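Local coordinates for protein chitin deacetylase (Bombyx mori, PDB 5ZNT) that hydrolyses the N-acetamido groups of N-acetyl-D-glucosamine residues in chitin, a zinc-dependent reaction that turns the polymer into chitosan and releases acetate, at residues N68-K73 / W325-V331; F158-E162 / P202-V208. All blocks are in the same frame, centred on the assembly; numbering follows the deposited sequence.

Interaction 1. Residues N68-K73 / W325-V331; sequences NGCDIK and WREKCSV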
ATOM      1  N   ASN A  68      -6.061   8.039 -18.838  1.00 24.21           N
ATOM      2  CA  ASN A  68      -7.459   7.701 -19.072  1.00 21.39           C
ATOM      3  C   ASN A  68      -8.408   8.822 -18.678  1.00 26.36           C
ATOM      4  O   ASN A  68      -9.622   8.610 -18.677  1.00 28.39           O
ATOM      5  CB  ASN A  68      -7.837   6.417 -18.311  1.00 24.18           C
ATOM      6  CG  ASN A  68      -7.674   6.558 -16.807  1.00 24.82           C
ATOM      7  OD1 ASN A  68      -7.288   7.614 -16.306  1.00 22.63           O
ATOM      8  ND2 ASN A  68      -7.976   5.493 -16.079  1.00 26.47           N
ATOM      9  N   GLY A  69      -7.887   9.987 -18.300  1.00 25.02           N
ATOM     10  CA  GLY A  69      -8.730  11.080 -17.873  1.00 22.91           C
ATOM     11  C   GLY A  69      -9.174  11.043 -16.418  1.00 27.53           C
ATOM     12  O   GLY A  69      -9.850  11.979 -15.977  1.00 28.03           O
ATOM     13  N   CYS A  70      -8.827  10.004 -15.659  1.00 22.54           N
ATOM     14  CA  CYS A  70      -9.290   9.881 -14.278  1.00 25.32           C
ATOM     15  C   CYS A  70      -8.254  10.430 -13.295  1.00 24.97           C
ATOM     16  O   CYS A  70      -7.048  10.397 -13.553  1.00 21.36           O
ATOM     17  CB  CYS A  70      -9.598   8.417 -13.937  1.00 20.87           C
ATOM     18  SG  CYS A  70     -10.916   7.661 -14.994  1.00 31.29           S
ATOM     19  N   ASP A  71      -8.746  10.897 -12.138  1.00 25.29           N
ATOM     20  CA  ASP A  71      -7.866  11.384 -11.081  1.00 23.61           C
ATOM     21  C   ASP A  71      -6.857  10.308 -10.688  1.00 19.10           C
ATOM     22  O   ASP A  71      -7.182   9.125 -10.621  1.00 21.92           O
ATOM     23  CB  ASP A  71      -8.686  11.788  -9.854  1.00 22.63           C
ATOM     24  CG  ASP A  71      -9.618  12.962 -10.136  1.00 30.48           C
ATOM     25  OD1 ASP A  71      -9.256  13.851 -10.923  1.00 32.09           O
ATOM     26  OD2 ASP A  71     -10.698  13.001  -9.545  1.00 37.33           O
ATOM     27  N   ILE A  72      -5.617  10.729 -10.442  1.00 19.15           N
ATOM     28  CA  ILE A  72      -4.623   9.802  -9.910  1.00 18.85           C
ATOM     29  C   ILE A  72      -5.112   9.252  -8.570  1.00 20.27           C
ATOM     30  O   ILE A  72      -5.824   9.927  -7.819  1.00 19.35           O
ATOM     31  CB  ILE A  72      -3.248  10.475  -9.762  1.00 19.76           C
ATOM     32  CG1 ILE A  72      -3.300  11.680  -8.825  1.00 18.01           C
ATOM     33  CG2 ILE A  72      -2.734  10.923 -11.116  1.00 17.12           C
ATOM     34  CD1 ILE A  72      -1.867  12.222  -8.535  1.00 19.30           C
ATOM     35  N   LYS A  73      -4.762   8.001  -8.289  1.00 20.60           N
ATOM     36  CA  LYS A  73      -5.242   7.317  -7.093  1.00 19.49           C
ATOM     37  C   LYS A  73      -4.061   6.776  -6.302  1.00 18.30           C
ATOM     38  O   LYS A  73      -3.063   6.333  -6.878  1.00 16.66           O
ATOM     39  CB  LYS A  73      -6.181   6.158  -7.427  1.00 18.34           C
ATOM     40  CG  LYS A  73      -7.409   6.535  -8.277  1.00 21.47           C
ATOM     41  CD  LYS A  73      -8.263   7.610  -7.580  1.00 20.97           C
ATOM     42  CE  LYS A  73      -9.656   7.677  -8.239  1.00 22.80           C
ATOM     43  NZ  LYS A  73      -9.534   7.848  -9.728  1.00 22.36           N
ATOM     44  N   TRP A 325      -9.607   0.494 -13.795  1.00 24.75           N
ATOM     45  CA  TRP A 325      -8.868   1.732 -13.579  1.00 25.48           C
ATOM     46  C   TRP A 325      -9.738   2.981 -13.698  1.00 32.15           C
ATOM     47  O   TRP A 325      -9.252   4.088 -13.418  1.00 29.71           O
ATOM     48  CB  TRP A 325      -7.693   1.812 -14.550  1.00 22.69           C
ATOM     49  CG  TRP A 325      -6.581   0.843 -14.237  1.00 21.34           C
ATOM     50  CD1 TRP A 325      -6.600  -0.170 -13.321  1.00 22.03           C
ATOM     51  CD2 TRP A 325      -5.287   0.806 -14.847  1.00 25.29           C
ATOM     52  NE1 TRP A 325      -5.389  -0.831 -13.321  1.00 21.89           N
ATOM     53  CE2 TRP A 325      -4.565  -0.246 -14.241  1.00 22.98           C
ATOM     54  CE3 TRP A 325      -4.670   1.560 -15.845  1.00 23.93           C
ATOM     55  CZ2 TRP A 325      -3.261  -0.556 -14.599  1.00 26.52           C
ATOM     56  CZ3 TRP A 325      -3.377   1.246 -16.201  1.00 25.05           C
ATOM     57  CH2 TRP A 325      -2.688   0.189 -15.591  1.00 26.53           C
ATOM     58  N   ARG A 326     -10.999   2.842 -14.106  1.00 29.81           N
ATOM     59  CA  ARG A 326     -11.908   3.973 -14.223  1.00 28.13           C
ATOM     60  C   ARG A 326     -12.944   4.009 -13.107  1.00 26.04           C
ATOM     61  O   ARG A 326     -13.793   4.903 -13.107  1.00 32.45           O
ATOM     62  CB  ARG A 326     -12.623   3.946 -15.587  1.00 30.86           C
ATOM     63  CG  ARG A 326     -11.698   3.782 -16.792  1.00 33.78           C
ATOM     64  CD  ARG A 326     -12.448   3.976 -18.111  1.00 34.64           C
ATOM     65  NE  ARG A 326     -13.147   5.250 -18.063  1.00 41.99           N
ATOM     66  CZ  ARG A 326     -12.660   6.387 -18.547  1.00 42.35           C
ATOM     67  NH1 ARG A 326     -11.476   6.401 -19.163  1.00 40.96           N
ATOM     68  NH2 ARG A 326     -13.366   7.505 -18.420  1.00 44.90           N
ATOM     69  N   GLU A 327     -12.919   3.056 -12.169  1.00 30.63           N
ATOM     70  CA  GLU A 327     -13.831   3.123 -11.025  1.00 35.84           C
ATOM     71  C   GLU A 327     -13.575   4.411 -10.251  1.00 33.22           C
ATOM     72  O   GLU A 327     -12.418   4.797 -10.024  1.00 32.08           O
ATOM     73  CB  GLU A 327     -13.667   1.908 -10.103  1.00 33.01           C
ATOM     74  CG  GLU A 327     -13.907   0.545 -10.765  1.00 44.77           C
ATOM     75  CD  GLU A 327     -13.424  -0.624  -9.891  1.00 62.67           C
ATOM     76  OE1 GLU A 327     -13.159  -0.398  -8.689  1.00 63.47           O
ATOM     77  OE2 GLU A 327     -13.294  -1.763 -10.406  1.00 57.13           O
ATOM     78  N   LYS A 328     -14.653   5.098  -9.886  1.00 26.60           N
ATOM     79  CA  LYS A 328     -14.563   6.390  -9.216  1.00 27.33           C
ATOM     80  C   LYS A 328     -13.567   7.288  -9.948  1.00 32.27           C
ATOM     81  O   LYS A 328     -12.606   7.810  -9.379  1.00 28.09           O
ATOM     82  CB  LYS A 328     -14.206   6.214  -7.736  1.00 27.31           C
ATOM     83  CG  LYS A 328     -15.286   5.468  -6.965  1.00 30.81           C
ATOM     84  CD  LYS A 328     -14.977   5.386  -5.487  1.00 33.62           C
ATOM     85  CE  LYS A 328     -14.888   3.946  -5.029  1.00 36.24           C
ATOM     86  NZ  LYS A 328     -14.895   3.867  -3.540  1.00 34.32           N
ATOM     87  N   CYS A 329     -13.842   7.451 -11.248  1.00 29.74           N
ATOM     88  CA  CYS A 329     -12.929   8.135 -12.152  1.00 28.04           C
ATOM     89  C   CYS A 329     -12.573   9.522 -11.637  1.00 31.39           C
ATOM     90  O   CYS A 329     -11.403   9.823 -11.367  1.00 33.97           O
ATOM     91  CB  CYS A 329     -13.547   8.220 -13.555  1.00 31.49           C
ATOM     92  SG  CYS A 329     -12.468   8.981 -14.789  1.00 31.20           S
ATOM     93  N   SER A 330     -13.571  10.385 -11.508  1.00 28.05           N
ATOM     94  CA  SER A 330     -13.343  11.776 -11.130  1.00 36.84           C
ATOM     95  C   SER A 330     -14.509  12.189 -10.232  1.00 38.65           C
ATOM     96  O   SER A 330     -15.436  12.888 -10.650  1.00 30.99           O
ATOM     97  CB  SER A 330     -13.215  12.677 -12.353  1.00 33.41           C
ATOM     98  OG  SER A 330     -12.384  13.783 -12.045  1.00 49.83           O
ATOM     99  N   VAL A 331     -14.455  11.734  -8.981  1.00 32.23           N
ATOM    100  CA  VAL A 331     -15.577  11.895  -8.072  1.00 33.05           C
ATOM    101  C   VAL A 331     -15.649  13.336  -7.596  1.00 36.44           C
ATOM    102  O   VAL A 331     -14.651  13.919  -7.151  1.00 35.87           O
ATOM    103  CB  VAL A 331     -15.447  10.921  -6.890  1.00 34.68           C
ATOM    104  CG1 VAL A 331     -16.583  11.133  -5.888  1.00 30.83           C
ATOM    105  CG2 VAL A 331     -15.454   9.502  -7.408  1.00 25.91           C
TER
HETATM  106  O   HOH W   1      -9.817   5.363 -11.030  1.00 38.25           O
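Cys70 and Cys329 are joined by a disulfide, SG to SG 2.0 Å, with a torsion of -99° about the sulfur-sulfur bond. Each cysteine brings its sulfur in differently: SG of Cys70 stands beside its own backbone N (chi1 -60°), that of Cys329 opposite its N (chi1 -177°). The Cys70 sulfur also lies over the centre of one face of the Arg326 guanidinium, 4.1 Å above its plane. Asn68 O lies oblique to the guanidinium, and the bond it takes from Arg326 NH1 is bent and weak despite its 2.9 Å; NH1 has a further acceptor in Lys320 O. Asn68 answers with a weak bond of its own, ND2 to Trp325 O, while its OD1 takes the N-H of Cys70 in an Asx turn. In this carbohydrate esterase 4 catalytic domain the cross-link ties the loop leading into strand 75-78 of the parallel sheet to the chain that follows helix 316-319, a covalent staple between cysteines 259 positions apart in the chain. Beside the staple, Cys329 O is gripped from opposite faces of its carbonyl plane, by Asp71 N at 3.0 Å and by Lys73 NZ at 3.2 Å. The lysine chain curls back through bends at chi2 and chi4, which places NZ among carbonyls: it bonds to Asp71 O at 2.8 Å, weakly to Lys328 O, and to a water that also touches Trp325 O and Glu327 O. With so many oxygens around it, the ammonium group is likely to stay charged. Ser330 OG approaches Asp71 OD2 from above the carboxylate plane at 3.1 Å, and the other carboxylate oxygen, OD1, forms a salt bridge with Lys65.

Interaction 2. Residues F158-E162 / P202-V208; sequences FTMME and PTRSHAV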
ATOM      1  N   PHE A 158       0.554 -14.978   6.778  1.00 25.01           N
ATOM      2  CA  PHE A 158      -0.110 -15.335   5.537  1.00 21.74           C
ATOM      3  C   PHE A 158      -1.175 -16.393   5.750  1.00 23.28           C
ATOM      4  O   PHE A 158      -2.189 -16.374   5.047  1.00 23.73           O
ATOM      5  CB  PHE A 158       0.945 -15.760   4.500  1.00 28.17           C
ATOM      6  CG  PHE A 158       1.768 -14.609   4.022  1.00 20.93           C
ATOM      7  CD1 PHE A 158       2.790 -14.098   4.806  1.00 23.37           C
ATOM      8  CD2 PHE A 158       1.451 -13.964   2.830  1.00 26.00           C
ATOM      9  CE1 PHE A 158       3.517 -13.001   4.399  1.00 21.86           C
ATOM     10  CE2 PHE A 158       2.173 -12.861   2.415  1.00 22.62           C
ATOM     11  CZ  PHE A 158       3.210 -12.386   3.192  1.00 24.25           C
ATOM     12  N   THR A 159      -0.993 -17.301   6.723  1.00 21.73           N
ATOM     13  CA  THR A 159      -2.102 -18.165   7.113  1.00 27.65           C
ATOM     14  C   THR A 159      -3.307 -17.327   7.544  1.00 25.11           C
ATOM     15  O   THR A 159      -4.435 -17.557   7.097  1.00 21.55           O
ATOM     16  CB  THR A 159      -1.671 -19.114   8.238  1.00 32.95           C
ATOM     17  OG1 THR A 159      -0.562 -19.913   7.796  1.00 30.10           O
ATOM     18  CG2 THR A 159      -2.838 -20.032   8.640  1.00 32.79           C
ATOM     19  N   MET A 160      -3.071 -16.326   8.394  1.00 25.46           N
ATOM     20  CA  MET A 160      -4.160 -15.429   8.776  1.00 25.41           C
ATOM     21  C   MET A 160      -4.800 -14.802   7.544  1.00 20.79           C
ATOM     22  O   MET A 160      -6.027 -14.799   7.398  1.00 24.67           O
ATOM     23  CB  MET A 160      -3.643 -14.342   9.728  1.00 17.99           C
ATOM     24  CG  MET A 160      -4.718 -13.317  10.161  1.00 20.51           C
ATOM     25  SD  MET A 160      -5.004 -12.001   8.946  1.00 22.24           S
ATOM     26  CE  MET A 160      -3.486 -11.058   9.047  1.00 18.44           C
ATOM     27  N   MET A 161      -3.986 -14.256   6.646  1.00 23.96           N
ATOM     28  CA  MET A 161      -4.563 -13.489   5.543  1.00 22.70           C
ATOM     29  C   MET A 161      -5.405 -14.372   4.644  1.00 23.26           C
ATOM     30  O   MET A 161      -6.442 -13.935   4.124  1.00 23.21           O
ATOM     31  CB  MET A 161      -3.453 -12.798   4.753  1.00 22.59           C
ATOM     32  CG  MET A 161      -2.782 -11.695   5.569  1.00 20.05           C
ATOM     33  SD  MET A 161      -1.514 -10.824   4.657  1.00 23.09           S
ATOM     34  CE  MET A 161      -2.484 -10.119   3.328  1.00 19.25           C
ATOM     35  N   GLU A 162      -4.998 -15.628   4.466  1.00 24.67           N
ATOM     36  CA  GLU A 162      -5.822 -16.523   3.662  1.00 24.85           C
ATOM     37  C   GLU A 162      -7.124 -16.855   4.385  1.00 22.74           C
ATOM     38  O   GLU A 162      -8.202 -16.793   3.788  1.00 25.98           O
ATOM     39  CB  GLU A 162      -5.053 -17.797   3.300  1.00 26.58           C
ATOM     40  CG  GLU A 162      -5.872 -18.699   2.381  1.00 35.68           C
ATOM     41  CD  GLU A 162      -5.087 -19.862   1.768  1.00 36.15           C
ATOM     42  OE1 GLU A 162      -3.836 -19.907   1.871  1.00 28.77           O
ATOM     43  OE2 GLU A 162      -5.753 -20.739   1.179  1.00 35.75           O
ATOM     44  N   PRO A 202       7.387 -16.053   4.813  1.00 23.94           N
ATOM     45  CA  PRO A 202       6.638 -17.295   4.605  1.00 30.15           C
ATOM     46  C   PRO A 202       7.445 -18.296   3.791  1.00 35.54           C
ATOM     47  O   PRO A 202       8.282 -17.930   2.964  1.00 31.39           O
ATOM     48  CB  PRO A 202       5.390 -16.839   3.834  1.00 29.10           C
ATOM     49  CG  PRO A 202       5.808 -15.570   3.168  1.00 24.67           C
ATOM     50  CD  PRO A 202       6.729 -14.906   4.161  1.00 28.99           C
ATOM     51  N   THR A 203       7.177 -19.574   4.037  1.00 33.37           N
ATOM     52  CA  THR A 203       7.805 -20.653   3.295  1.00 37.23           C
ATOM     53  C   THR A 203       6.817 -21.592   2.645  1.00 38.96           C
ATOM     54  O   THR A 203       7.175 -22.237   1.654  1.00 41.81           O
ATOM     55  CB  THR A 203       8.715 -21.488   4.206  1.00 35.04           C
ATOM     56  OG1 THR A 203       7.936 -21.990   5.296  1.00 35.43           O
ATOM     57  CG2 THR A 203       9.849 -20.660   4.727  1.00 31.57           C
ATOM     58  N   ARG A 204       5.595 -21.698   3.166  1.00 30.99           N
ATOM     59  CA  ARG A 204       4.602 -22.588   2.594  1.00 31.85           C
ATOM     60  C   ARG A 204       3.775 -21.852   1.538  1.00 30.57           C
ATOM     61  O   ARG A 204       3.943 -20.651   1.302  1.00 30.14           O
ATOM     62  CB  ARG A 204       3.716 -23.170   3.697  1.00 37.17           C
ATOM     63  CG  ARG A 204       4.491 -23.928   4.769  1.00 36.48           C
ATOM     64  CD  ARG A 204       3.570 -24.751   5.669  1.00 49.81           C
ATOM     65  NE  ARG A 204       2.664 -23.900   6.433  1.00 50.19           N
ATOM     66  CZ  ARG A 204       2.960 -23.361   7.615  1.00 56.28           C
ATOM     67  NH1 ARG A 204       4.146 -23.588   8.174  1.00 49.15           N
ATOM     68  NH2 ARG A 204       2.071 -22.587   8.235  1.00 50.39           N
ATOM     69  N   SER A 205       2.872 -22.589   0.896  1.00 28.84           N
ATOM     70  CA  SER A 205       1.978 -22.027  -0.105  1.00 33.75           C
ATOM     71  C   SER A 205       0.834 -21.290   0.578  1.00 38.36           C
ATOM     72  O   SER A 205       0.200 -21.822   1.496  1.00 31.92           O
ATOM     73  CB  SER A 205       1.412 -23.123  -1.013  1.00 32.53           C
ATOM     74  OG  SER A 205       2.452 -23.731  -1.749  1.00 45.11           O
ATOM     75  N   HIS A 206       0.564 -20.074   0.111  1.00 30.62           N
ATOM     76  CA  HIS A 206      -0.514 -19.252   0.640  1.00 27.51           C
ATOM     77  C   HIS A 206      -1.201 -18.575  -0.531  1.00 28.89           C
ATOM     78  O   HIS A 206      -0.527 -18.038  -1.420  1.00 29.42           O
ATOM     79  CB  HIS A 206       0.012 -18.200   1.624  1.00 27.03           C
ATOM     80  CG  HIS A 206       0.756 -18.762   2.797  1.00 26.99           C
ATOM     81  ND1 HIS A 206       0.121 -19.303   3.897  1.00 26.89           N
ATOM     82  CD2 HIS A 206       2.082 -18.820   3.064  1.00 27.04           C
ATOM     83  CE1 HIS A 206       1.024 -19.684   4.783  1.00 24.08           C
ATOM     84  NE2 HIS A 206       2.222 -19.398   4.304  1.00 32.10           N
ATOM     85  N   ALA A 207      -2.535 -18.601  -0.532  1.00 31.25           N
ATOM     86  CA  ALA A 207      -3.338 -18.002  -1.599  1.00 28.85           C
ATOM     87  C   ALA A 207      -3.498 -16.498  -1.370  1.00 29.44           C
ATOM     88  O   ALA A 207      -4.596 -15.983  -1.151  1.00 29.05           O
ATOM     89  CB  ALA A 207      -4.695 -18.687  -1.687  1.00 27.81           C
ATOM     90  N   VAL A 208      -2.365 -15.794  -1.435  1.00 21.90           N
ATOM     91  CA  VAL A 208      -2.280 -14.369  -1.126  1.00 24.90           C
ATOM     92  C   VAL A 208      -1.358 -13.726  -2.146  1.00 26.64           C
ATOM     93  O   VAL A 208      -0.301 -14.276  -2.469  1.00 26.25           O
ATOM     94  CB  VAL A 208      -1.725 -14.115   0.297  1.00 28.22           C
ATOM     95  CG1 VAL A 208      -1.695 -12.612   0.600  1.00 25.70           C
ATOM     96  CG2 VAL A 208      -2.548 -14.881   1.367  1.00 25.48           C
TER
HETATM   97  O   HOH W   2       1.040 -20.601  10.050  1.00 34.49           O
HETATM   98  O   HOH W   3      -2.449 -20.193   4.024  1.00 31.88           O
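Helix 154-163 of the polysaccharide deacetylase domain docks here against the loop 202-208, whose inverse gamma turn centred on Ala207 leads into strand 209-214. Phe158 is gripped by two CH-pi contacts. Its CB sits over the centre of the His206 ring, 3.5 Å from the centroid, while Pro202 CG lies over one face of the phenylalanine ring, offset toward the rim. Val208 CB reaches the edge of that same ring at CD2, and Val208 CG1 meets Met161 CE at 3.8 Å. An alanine in place of Phe158 would keep the CB over the histidine but is likely to leave Pro202 and Val208 without the ring they pack on. At the polar margin, Glu162 swings CG opposite its backbone N (chi1 -176°) and runs on extended, which carries OE1 to Ala207 N at 3.0 Å. The bond is nearly straight (175°) but comes from above the carboxylate plane. A water in the plane of the imidazole links OE1 to His206 ND1, and another donates to Thr159 OG1 and accepts, weakly, from Arg204 NH2. Asn155 OD1 accepts from His206 NE2, and Asn155 O pairs with Thr159 OG1. Beyond the loop, Thr159 and Met160 of this helix touch helix 117-134, while Phe158 and Met161 reach strand 168-169.

Overall arrangement
The two contacts illustrate how one catalytic domain can be secured at well-separated points. Their centres lie 32 Å apart and their nearest atoms about 18 Å, each centre being 18 Å from the middle of the chain. In sequence, both segments of interaction 2 fall between the two halves of interaction 1. The disulfide contact lies beside the parallel sheet, next to strands 75-78 and 298-300; the helix-loop contact lies beside the mixed sheet, next to strands 168-169 and 209-214. Interaction 1 lies away from the zinc site, whereas in interaction 2 the Met161 side chain is about 11 Å from that of His101, a zinc ligand. One contact contains a covalent cross-link among its hydrogen bonds; the other joins by CH-pi and apolar packing with one direct hydrogen bond.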